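Local coordinates for antifungal protein GAFP-1 (Gastrodia elata, PDB 1XD5) that probably binds mannose as a monomeric monocot lectin of the bulb type and acts as an antifungal protein, at residues G60-Y65 / Y83-Q88; S74-Q79 / V93-N98. One frame throughout, in Å; residues are numbered along the deposited sequence.

Contact 1: G60-Y65 / Y83-Q88; sequences GNLVIY and YYLILQ
Gly60 and Tyr83 lie closest along the backbones, their CA atoms 6.0 Å apart, and by Leu62 and Leu85 the separation of the CA atoms has widened to 8.5 Å, so the chains diverge and no hydrogen bond joins them. Side chains must bridge the gap. At the near end, CA of Gly60 sits over one face of the Tyr83 ring, 3.9 Å from the ring centroid and 23° off the normal, a CH-pi contact. It is displaced toward the rim, and the closest ring atom is Tyr83 CD1, 3.6 Å from Gly60 CA. Glycine suits this turn on two counts: its phi of 91° is one that a residue without a side chain adopts easily, and its bare CA can lie directly against the aromatic face. Tyr83 CG stands anti to the carbonyl carbon (chi1 -58°), which helps to bring the ring face to Gly60, and the hydroxyl is hydrogen-bonded to the carbonyl O of Gln79, which pins the far end of the ring while the face receives the glycine.

Deeper in, Leu62 and Leu85 meet by one methyl each, CD1 of Leu62 lying 4.0 Å from CD2 of Leu85. The two side chains cross at about a right angle. Both extend away from their backbone N, and these branched apolar ends suit a buried position between separate sheets. Leu62 also packs on Leu54 of strand 52-56, and Leu85 on Val93 and Ile95 of strand 93-96; the pair therefore joins the sheet containing strand 62-66 to the one containing strand 84-87.

Contact 2: S74-Q79 / V93-N98; sequences SNTNRQ and VVIYDN
Ser74 OG, which lies 4.3 Å from Ile95 CD1, is gripped by several polar groups: it donates to Thr76 OG1 at 2.6 Å, receives the backbone N-H of Leu62 and is hydrogen-bonded to Asn61 OD1. Thr76 OG1 is bonded in turn to the carbonyl O of Gly60, and the backbone N of Thr76 is hydrogen-bonded to Asn61 OD1. Small hydroxyl residues suit the place, since each can pair at short range with its neighbours while the turn folds back on strand 62-66.

Across the contact the partner is purely apolar. Ile95 extends toward the loop with its longer branch, CD1 standing anti to CA (chi2 171°), and that methyl meets both hydroxyls, lying 4.2 Å from Thr76 OG1. No hydrogen bond crosses between 74-79 and 93-98; the hydroxyls are engaged with each other and with 60-62, and the isoleucine simply packs against them. Trp104 of strand 102-105 touches both Ser74 and Thr76 as well. Farther along, Arg78 NH1 and Asp97 OD2 are 5.4 Å apart, too far for a salt bridge, though their opposite charges may attract weakly.

The run ending at Tyr96 follows the Gln-x-Asp-x-Asn-x-Val-x-Tyr signature of monocot lectins, so a mannose site is probable here. Ile95 points into the core shared by three antiparallel four-stranded sheets, the architecture of the beta-prism II fold.

Overall arrangement
From the N terminus the chain reaches 60-65, then 74-79, then 83-88 and finally 93-98. Contact 1 closes a loop of 17 residues that contains 74-79, and contact 2 closes one of 13 residues that contains 83-88, so the two cross. Both bring the sheet holding strands 62-66 and 69-73, or the loop leaving it, against the sheet in which 84-87 and 93-96 are neighbouring antiparallel strands. Their centres are about 7 Å apart. Contact 1 joins the beginnings of strands 62-66 and 84-87 and the turns before them near the middle of the molecule, whereas contact 2 lies farther out, where the connection between the sheets passes over the second one.

Contact 1: G60-Y65 / Y83-Q88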
loop_
_atom_site.group_PDB
_atom_site.type_symbol
_atom_site.label_atom_id
_atom_site.label_comp_id
_atom_site.label_asym_id
_atom_site.label_seq_id
_atom_site.Cartn_x
_atom_site.Cartn_y
_atom_site.Cartn_z
ATOM N N GLY A 60 8.537 -3.794 -8.241
ATOM C CA GLY A 60 8.710 -3.109 -6.973
ATOM C C GLY A 60 7.872 -1.854 -6.844
ATOM O O GLY A 60 7.910 -1.185 -5.810
ATOM N N ASN A 61 7.140 -1.522 -7.901
ATOM C CA ASN A 61 6.251 -0.361 -7.883
ATOM C C ASN A 61 4.920 -0.703 -7.225
ATOM O O ASN A 61 4.365 -1.778 -7.457
ATOM C CB ASN A 61 5.996 0.130 -9.302
ATOM C CG ASN A 61 5.838 1.648 -9.393
ATOM O OD1 ASN A 61 5.918 2.365 -8.392
ATOM N ND2 ASN A 61 5.614 2.142 -10.613
ATOM N N LEU A 62 4.406 0.218 -6.417
ATOM C CA LEU A 62 3.084 0.054 -5.815
ATOM C C LEU A 62 2.162 1.030 -6.506
ATOM O O LEU A 62 2.412 2.237 -6.496
ATOM C CB LEU A 62 3.128 0.364 -4.312
ATOM C CG LEU A 62 1.824 0.195 -3.524
ATOM C CD1 LEU A 62 1.506 -1.288 -3.355
ATOM C CD2 LEU A 62 1.930 0.877 -2.147
ATOM N N VAL A 63 1.094 0.522 -7.099
ATOM C CA VAL A 63 0.311 1.345 -8.000
ATOM C C VAL A 63 -1.166 1.205 -7.736
ATOM O O VAL A 63 -1.675 0.096 -7.570
ATOM C CB VAL A 63 0.584 0.988 -9.492
ATOM C CG1 VAL A 63 -0.091 1.993 -10.408
ATOM C CG2 VAL A 63 2.085 0.957 -9.784
ATOM N N ILE A 64 -1.857 2.342 -7.719
ATOM C CA ILE A 64 -3.306 2.344 -7.654
ATOM C C ILE A 64 -3.836 2.389 -9.082
ATOM O O ILE A 64 -3.447 3.264 -9.860
ATOM C CB ILE A 64 -3.819 3.568 -6.852
ATOM C CG1 ILE A 64 -3.311 3.528 -5.405
ATOM C CG2 ILE A 64 -5.357 3.648 -6.913
ATOM C CD1 ILE A 64 -3.704 4.763 -4.588
ATOM N N TYR A 65 -4.725 1.454 -9.411
ATOM C CA TYR A 65 -5.387 1.434 -10.718
ATOM C C TYR A 65 -6.887 1.520 -10.555
ATOM O O TYR A 65 -7.435 1.015 -9.581
ATOM C CB TYR A 65 -5.087 0.133 -11.479
ATOM C CG TYR A 65 -3.684 0.014 -12.011
ATOM C CD1 TYR A 65 -3.332 0.542 -13.254
ATOM C CD2 TYR A 65 -2.708 -0.645 -11.274
ATOM C CE1 TYR A 65 -2.025 0.423 -13.739
ATOM C CE2 TYR A 65 -1.418 -0.777 -11.747
ATOM C CZ TYR A 65 -1.074 -0.235 -12.966
ATOM O OH TYR A 65 0.227 -0.385 -13.399
ATOM N N TYR A 83 8.919 -8.895 -4.143
ATOM C CA TYR A 83 8.773 -7.816 -3.174
ATOM C C TYR A 83 7.502 -8.067 -2.389
ATOM O O TYR A 83 6.626 -8.807 -2.839
ATOM C CB TYR A 83 8.701 -6.459 -3.882
ATOM C CG TYR A 83 9.905 -6.152 -4.743
ATOM C CD1 TYR A 83 9.885 -6.405 -6.119
ATOM C CD2 TYR A 83 11.069 -5.630 -4.185
ATOM C CE1 TYR A 83 10.995 -6.142 -6.912
ATOM C CE2 TYR A 83 12.184 -5.354 -4.968
ATOM C CZ TYR A 83 12.141 -5.621 -6.329
ATOM O OH TYR A 83 13.238 -5.342 -7.105
ATOM N N TYR A 84 7.393 -7.464 -1.211
ATOM C CA TYR A 84 6.122 -7.495 -0.498
ATOM C C TYR A 84 5.908 -6.192 0.221
ATOM O O TYR A 84 6.863 -5.547 0.644
ATOM C CB TYR A 84 6.004 -8.691 0.466
ATOM C CG TYR A 84 7.052 -8.733 1.546
ATOM C CD1 TYR A 84 8.304 -9.274 1.292
ATOM C CD2 TYR A 84 6.789 -8.254 2.827
ATOM C CE1 TYR A 84 9.287 -9.319 2.277
ATOM C CE2 TYR A 84 7.771 -8.294 3.831
ATOM C CZ TYR A 84 9.014 -8.838 3.534
ATOM O OH TYR A 84 10.007 -8.888 4.473
ATOM N N LEU A 85 4.641 -5.811 0.314
ATOM C CA LEU A 85 4.192 -4.673 1.102
ATOM C C LEU A 85 3.707 -5.199 2.454
ATOM O O LEU A 85 2.958 -6.171 2.507
ATOM C CB LEU A 85 3.033 -3.990 0.380
ATOM C CG LEU A 85 2.411 -2.775 1.064
ATOM C CD1 LEU A 85 3.364 -1.593 0.990
ATOM C CD2 LEU A 85 1.078 -2.447 0.401
ATOM N N ILE A 86 4.134 -4.570 3.543
ATOM C CA ILE A 86 3.721 -5.044 4.857
ATOM C C ILE A 86 3.331 -3.894 5.778
ATOM O O ILE A 86 4.000 -2.854 5.812
ATOM C CB ILE A 86 4.813 -5.958 5.496
ATOM C CG1 ILE A 86 4.307 -6.593 6.801
ATOM C CG2 ILE A 86 6.134 -5.192 5.694
ATOM C CD1 ILE A 86 5.137 -7.755 7.292
ATOM N N LEU A 87 2.230 -4.087 6.499
ATOM C CA LEU A 87 1.852 -3.198 7.587
ATOM C C LEU A 87 2.480 -3.724 8.884
ATOM O O LEU A 87 2.081 -4.764 9.407
ATOM C CB LEU A 87 0.326 -3.106 7.677
ATOM C CG LEU A 87 -0.352 -2.287 8.785
ATOM C CD1 LEU A 87 0.271 -0.933 8.950
ATOM C CD2 LEU A 87 -1.845 -2.154 8.500
ATOM N N GLN A 88 3.484 -3.007 9.381
ATOM C CA GLN A 88 4.256 -3.462 10.522
ATOM C C GLN A 88 3.581 -3.140 11.850
ATOM O O GLN A 88 2.726 -2.250 11.937
ATOM C CB GLN A 88 5.656 -2.853 10.495
ATOM C CG GLN A 88 6.429 -3.150 9.220
ATOM C CD GLN A 88 7.859 -2.673 9.295
ATOM O OE1 GLN A 88 8.196 -1.760 10.073
ATOM N NE2 GLN A 88 8.706 -3.283 8.500
#

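Contact 2: S74-Q79 / V93-N98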
loop_
_atom_site.group_PDB
_atom_site.type_symbol
_atom_site.label_atom_id
_atom_site.label_comp_id
_atom_site.label_asym_id
_atom_site.label_seq_id
_atom_site.Cartn_x
_atom_site.Cartn_y
_atom_site.Cartn_z
ATOM N N SER A 74 3.997 4.580 -6.103
ATOM C CA SER A 74 5.094 4.832 -5.178
ATOM C C SER A 74 6.321 5.301 -5.955
ATOM O O SER A 74 7.192 5.948 -5.387
ATOM C CB SER A 74 5.413 3.579 -4.359
ATOM O OG SER A 74 5.856 2.524 -5.201
ATOM N N ASN A 75 6.362 4.998 -7.254
ATOM C CA ASN A 75 7.497 5.343 -8.129
ATOM C C ASN A 75 8.786 4.655 -7.690
ATOM O O ASN A 75 9.880 5.218 -7.791
ATOM C CB ASN A 75 7.716 6.861 -8.230
ATOM C CG ASN A 75 6.550 7.590 -8.875
ATOM O OD1 ASN A 75 6.193 8.697 -8.458
ATOM N ND2 ASN A 75 5.950 6.981 -9.885
ATOM N N THR A 76 8.642 3.433 -7.191
ATOM C CA THR A 76 9.775 2.659 -6.702
ATOM C C THR A 76 10.076 1.498 -7.646
ATOM O O THR A 76 10.685 0.497 -7.241
ATOM C CB THR A 76 9.485 2.140 -5.292
ATOM O OG1 THR A 76 8.194 1.506 -5.272
ATOM C CG2 THR A 76 9.341 3.312 -4.318
ATOM N N ASN A 77 9.641 1.634 -8.897
ATOM C CA ASN A 77 9.967 0.669 -9.952
ATOM C C ASN A 77 11.477 0.464 -10.064
ATOM O O ASN A 77 12.249 1.414 -10.013
ATOM C CB ASN A 77 9.377 1.086 -11.308
ATOM C CG ASN A 77 9.780 2.501 -11.720
ATOM O OD1 ASN A 77 10.505 2.692 -12.707
ATOM N ND2 ASN A 77 9.307 3.495 -10.980
ATOM N N ARG A 78 11.879 -0.798 -10.169
ATOM C CA ARG A 78 13.274 -1.168 -10.348
ATOM C C ARG A 78 13.294 -2.483 -11.129
ATOM O O ARG A 78 12.400 -2.739 -11.928
ATOM C CB ARG A 78 13.994 -1.292 -8.998
ATOM C CG ARG A 78 13.200 -1.999 -7.894
ATOM C CD ARG A 78 14.006 -2.282 -6.634
ATOM N NE ARG A 78 14.409 -1.064 -5.939
ATOM C CZ ARG A 78 15.523 -0.935 -5.222
ATOM N NH1 ARG A 78 16.366 -1.955 -5.097
ATOM N NH2 ARG A 78 15.796 0.225 -4.621
ATOM N N GLN A 79 14.299 -3.314 -10.906
ATOM C CA GLN A 79 14.355 -4.617 -11.565
ATOM C C GLN A 79 13.277 -5.544 -11.001
ATOM O O GLN A 79 12.879 -5.424 -9.836
ATOM C CB GLN A 79 15.749 -5.243 -11.416
ATOM C CG GLN A 79 16.154 -5.587 -9.977
ATOM C CD GLN A 79 16.692 -4.391 -9.167
ATOM O OE1 GLN A 79 16.931 -4.524 -7.966
ATOM N NE2 GLN A 79 16.889 -3.240 -9.819
ATOM N N VAL A 93 4.395 1.287 7.082
ATOM C CA VAL A 93 3.973 0.466 5.954
ATOM C C VAL A 93 5.162 0.497 5.021
ATOM O O VAL A 93 5.610 1.570 4.635
ATOM C CB VAL A 93 2.722 1.027 5.248
ATOM C CG1 VAL A 93 2.294 0.119 4.082
ATOM C CG2 VAL A 93 1.569 1.165 6.232
ATOM N N VAL A 94 5.698 -0.674 4.702
ATOM C CA VAL A 94 6.995 -0.766 4.029
ATOM C C VAL A 94 6.945 -1.785 2.892
ATOM O O VAL A 94 6.286 -2.806 3.006
ATOM C CB VAL A 94 8.112 -1.167 5.027
ATOM C CG1 VAL A 94 9.518 -1.068 4.394
ATOM C CG2 VAL A 94 8.038 -0.325 6.318
ATOM N N ILE A 95 7.641 -1.497 1.794
ATOM C CA ILE A 95 7.904 -2.514 0.776
ATOM C C ILE A 95 9.324 -3.034 0.984
ATOM O O ILE A 95 10.274 -2.242 1.068
ATOM C CB ILE A 95 7.755 -1.957 -0.664
ATOM C CG1 ILE A 95 6.363 -1.361 -0.880
ATOM C CG2 ILE A 95 8.040 -3.070 -1.702
ATOM C CD1 ILE A 95 6.191 -0.595 -2.193
ATOM N N TYR A 96 9.460 -4.356 1.060
ATOM C CA TYR A 96 10.760 -5.000 1.199
ATOM C C TYR A 96 11.095 -5.843 -0.019
ATOM O O TYR A 96 10.203 -6.360 -0.702
ATOM C CB TYR A 96 10.788 -5.912 2.435
ATOM C CG TYR A 96 10.822 -5.160 3.741
ATOM C CD1 TYR A 96 12.011 -4.603 4.213
ATOM C CD2 TYR A 96 9.664 -5.002 4.500
ATOM C CE1 TYR A 96 12.053 -3.905 5.409
ATOM C CE2 TYR A 96 9.686 -4.306 5.702
ATOM C CZ TYR A 96 10.883 -3.758 6.150
ATOM O OH TYR A 96 10.912 -3.048 7.314
ATOM N N ASP A 97 12.387 -6.000 -0.279
ATOM C CA ASP A 97 12.821 -7.066 -1.172
ATOM C C ASP A 97 12.951 -8.346 -0.364
ATOM O O ASP A 97 12.432 -8.433 0.747
ATOM C CB ASP A 97 14.118 -6.699 -1.892
ATOM C CG ASP A 97 15.281 -6.482 -0.955
ATOM O OD1 ASP A 97 15.228 -6.878 0.234
ATOM O OD2 ASP A 97 16.306 -5.903 -1.345
ATOM N N ASN A 98 13.651 -9.335 -0.910
ATOM C CA ASN A 98 13.800 -10.625 -0.236
ATOM C C ASN A 98 14.937 -10.680 0.792
ATOM O O ASN A 98 15.213 -11.744 1.355
ATOM C CB ASN A 98 13.939 -11.763 -1.269
ATOM C CG ASN A 98 15.107 -11.559 -2.246
ATOM O OD1 ASN A 98 15.348 -12.406 -3.108
ATOM N ND2 ASN A 98 15.826 -10.438 -2.121
#